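Local coordinates for virulence sensor protein BvgS (Bordetella pertussis, PDB 6ZJ8) that probably acts as a sensor histidine kinase controlling virulence, of which this is the PAS domain thought to take part in signal transduction, at residues R141-L144 and L145-L148. Residues are numbered along the deposited sequence; the frame is centred on the assembly and turned at random.
Sequences RAEL and LRKL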
ATOM      1  N   ARG A 141      14.275  -5.961  -2.773  1.00 55.72           N
ATOM      2  CA  ARG A 141      15.525  -5.352  -3.216  1.00 54.92           C
ATOM      3  C   ARG A 141      16.729  -6.167  -2.766  1.00 62.54           C
ATOM      4  O   ARG A 141      17.668  -6.381  -3.541  1.00 61.20           O
ATOM      5  CB  ARG A 141      15.634  -3.924  -2.682  1.00 53.62           C
ATOM      6  CG  ARG A 141      14.870  -2.892  -3.483  1.00 51.68           C
ATOM      7  CD  ARG A 141      13.378  -3.008  -3.281  1.00 52.42           C
ATOM      8  NE  ARG A 141      12.662  -1.951  -3.990  1.00 52.54           N
ATOM      9  CZ  ARG A 141      11.359  -1.974  -4.252  1.00 51.62           C
ATOM     10  NH1 ARG A 141      10.619  -3.006  -3.868  1.00 50.99           N
ATOM     11  NH2 ARG A 141      10.797  -0.966  -4.903  1.00 50.64           N
ATOM     12  N   ALA A 142      16.727  -6.617  -1.510  1.00 62.82           N
ATOM     13  CA  ALA A 142      17.855  -7.386  -0.995  1.00 56.91           C
ATOM     14  C   ALA A 142      18.020  -8.697  -1.755  1.00 57.88           C
ATOM     15  O   ALA A 142      19.147  -9.114  -2.043  1.00 60.05           O
ATOM     16  CB  ALA A 142      17.668  -7.644   0.501  1.00 58.91           C
ATOM     17  N   GLU A 143      16.909  -9.357  -2.095  1.00 57.01           N
ATOM     18  CA  GLU A 143      16.998 -10.592  -2.870  1.00 59.11           C
ATOM     19  C   GLU A 143      17.727 -10.361  -4.186  1.00 59.05           C
ATOM     20  O   GLU A 143      18.557 -11.179  -4.598  1.00 60.38           O
ATOM     21  CB  GLU A 143      15.605 -11.160  -3.143  1.00 58.47           C
ATOM     22  CG  GLU A 143      14.937 -11.808  -1.943  1.00 59.52           C
ATOM     23  CD  GLU A 143      14.381 -13.191  -2.245  1.00 62.61           C
ATOM     24  OE1 GLU A 143      14.949 -13.902  -3.101  1.00 63.66           O
ATOM     25  OE2 GLU A 143      13.368 -13.568  -1.620  1.00 77.82           O
ATOM     26  N   LEU A 144      17.419  -9.256  -4.865  1.00 58.56           N
ATOM     27  CA  LEU A 144      18.068  -8.969  -6.138  1.00 58.38           C
ATOM     28  C   LEU A 144      19.572  -8.811  -5.955  1.00 59.29           C
ATOM     29  O   LEU A 144      20.365  -9.409  -6.690  1.00 59.69           O
ATOM     30  CB  LEU A 144      17.458  -7.712  -6.758  1.00 57.23           C
ATOM     31  CG  LEU A 144      17.989  -7.324  -8.137  1.00 56.65           C
ATOM     32  CD1 LEU A 144      17.669  -8.408  -9.156  1.00 56.98           C
ATOM     33  CD2 LEU A 144      17.407  -5.988  -8.571  1.00 56.02           C
ATOM     34  N   LEU A 145      19.982  -8.010  -4.967  1.00 59.22           N
ATOM     35  CA  LEU A 145      21.407  -7.826  -4.706  1.00 59.98           C
ATOM     36  C   LEU A 145      22.069  -9.137  -4.304  1.00 62.04           C
ATOM     37  O   LEU A 145      23.191  -9.432  -4.731  1.00 63.56           O
ATOM     38  CB  LEU A 145      21.607  -6.777  -3.611  1.00 60.52           C
ATOM     39  CG  LEU A 145      21.142  -5.356  -3.929  1.00 59.98           C
ATOM     40  CD1 LEU A 145      21.060  -4.537  -2.654  1.00 59.65           C
ATOM     41  CD2 LEU A 145      22.076  -4.696  -4.924  1.00 59.33           C
ATOM     42  N   ARG A 146      21.391  -9.933  -3.475  1.00 62.67           N
ATOM     43  CA  ARG A 146      21.958 -11.207  -3.042  1.00 63.38           C
ATOM     44  C   ARG A 146      22.133 -12.157  -4.221  1.00 66.97           C
ATOM     45  O   ARG A 146      23.159 -12.840  -4.329  1.00 67.42           O
ATOM     46  CB  ARG A 146      21.064 -11.829  -1.967  1.00 63.97           C
ATOM     47  CG  ARG A 146      21.704 -12.969  -1.177  1.00 66.84           C
ATOM     48  CD  ARG A 146      21.348 -14.332  -1.747  1.00 68.85           C
ATOM     49  NE  ARG A 146      19.903 -14.548  -1.809  1.00 68.11           N
ATOM     50  CZ  ARG A 146      19.331 -15.650  -2.287  1.00 70.10           C
ATOM     51  NH1 ARG A 146      20.079 -16.644  -2.743  1.00 74.33           N
ATOM     52  NH2 ARG A 146      18.010 -15.755  -2.309  1.00 68.53           N
ATOM     53  N   LYS A 147      21.150 -12.204  -5.125  1.00 63.74           N
ATOM     54  CA  LYS A 147      21.239 -13.112  -6.266  1.00 65.69           C
ATOM     55  C   LYS A 147      22.328 -12.677  -7.239  1.00 68.29           C
ATOM     56  O   LYS A 147      23.013 -13.521  -7.827  1.00 69.98           O
ATOM     57  CB  LYS A 147      19.886 -13.199  -6.973  1.00 63.95           C
ATOM     58  CG  LYS A 147      18.811 -13.889  -6.141  1.00 64.28           C
ATOM     59  CD  LYS A 147      17.418 -13.730  -6.730  1.00 61.79           C
ATOM     60  CE  LYS A 147      16.365 -14.262  -5.769  1.00 61.19           C
ATOM     61  NZ  LYS A 147      16.542 -15.708  -5.471  1.00 62.74           N
ATOM     62  N   LEU A 148      22.507 -11.366  -7.421  1.00 65.39           N
ATOM     63  CA  LEU A 148      23.549 -10.892  -8.326  1.00 66.55           C
ATOM     64  C   LEU A 148      24.933 -11.106  -7.724  1.00 69.52           C
ATOM     65  O   LEU A 148      25.871 -11.486  -8.432  1.00 72.45           O
ATOM     66  CB  LEU A 148      23.327  -9.417  -8.663  1.00 64.17           C
ATOM     67  CG  LEU A 148      24.264  -8.806  -9.709  1.00 66.06           C
ATOM     68  CD1 LEU A 148      24.205  -9.576 -11.020  1.00 67.93           C
ATOM     69  CD2 LEU A 148      23.920  -7.345  -9.945  1.00 63.73           C
TER
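Helix 138-155 follows the last strand of the PAS-fold sheet, and on its surface Glu143 meets Arg146 and Lys147 in an i to i+3 and i to i+4 salt-bridge network. Glu143 OE1 serves both cations. It lies 3.4 Å from Lys147 NZ and, in a long pair, 3.7 Å from Arg146 NH2. The Glu143 and Lys147 side chains run side by side and point the same way. Lys147 keeps an extended chain until its last torsion, chi4 -61°, which bends the end of the chain, with NZ at salt-bridge distance. Arg146 instead bends at chi2 and chi3. Its guanidinium meets OE1 obliquely, and one face has Lys147 CG 4.2 Å above its centre. Arg146 also has a weak, long pair with Asp150, one turn on. The backbone beneath is regular alpha helix, with Leu145 N, Arg146 N, Lys147 N and Leu148 N each hydrogen-bonded to the carbonyl oxygen four residues earlier. At the sheet end, Arg141 NH2 hydrogen-bonds Asn35 OD1, in the link between helix 17-31 and strand 37-41. Within the turn, Lys147 N donates to Glu143 O at 2.8 Å, with an N-H...O angle of 156°.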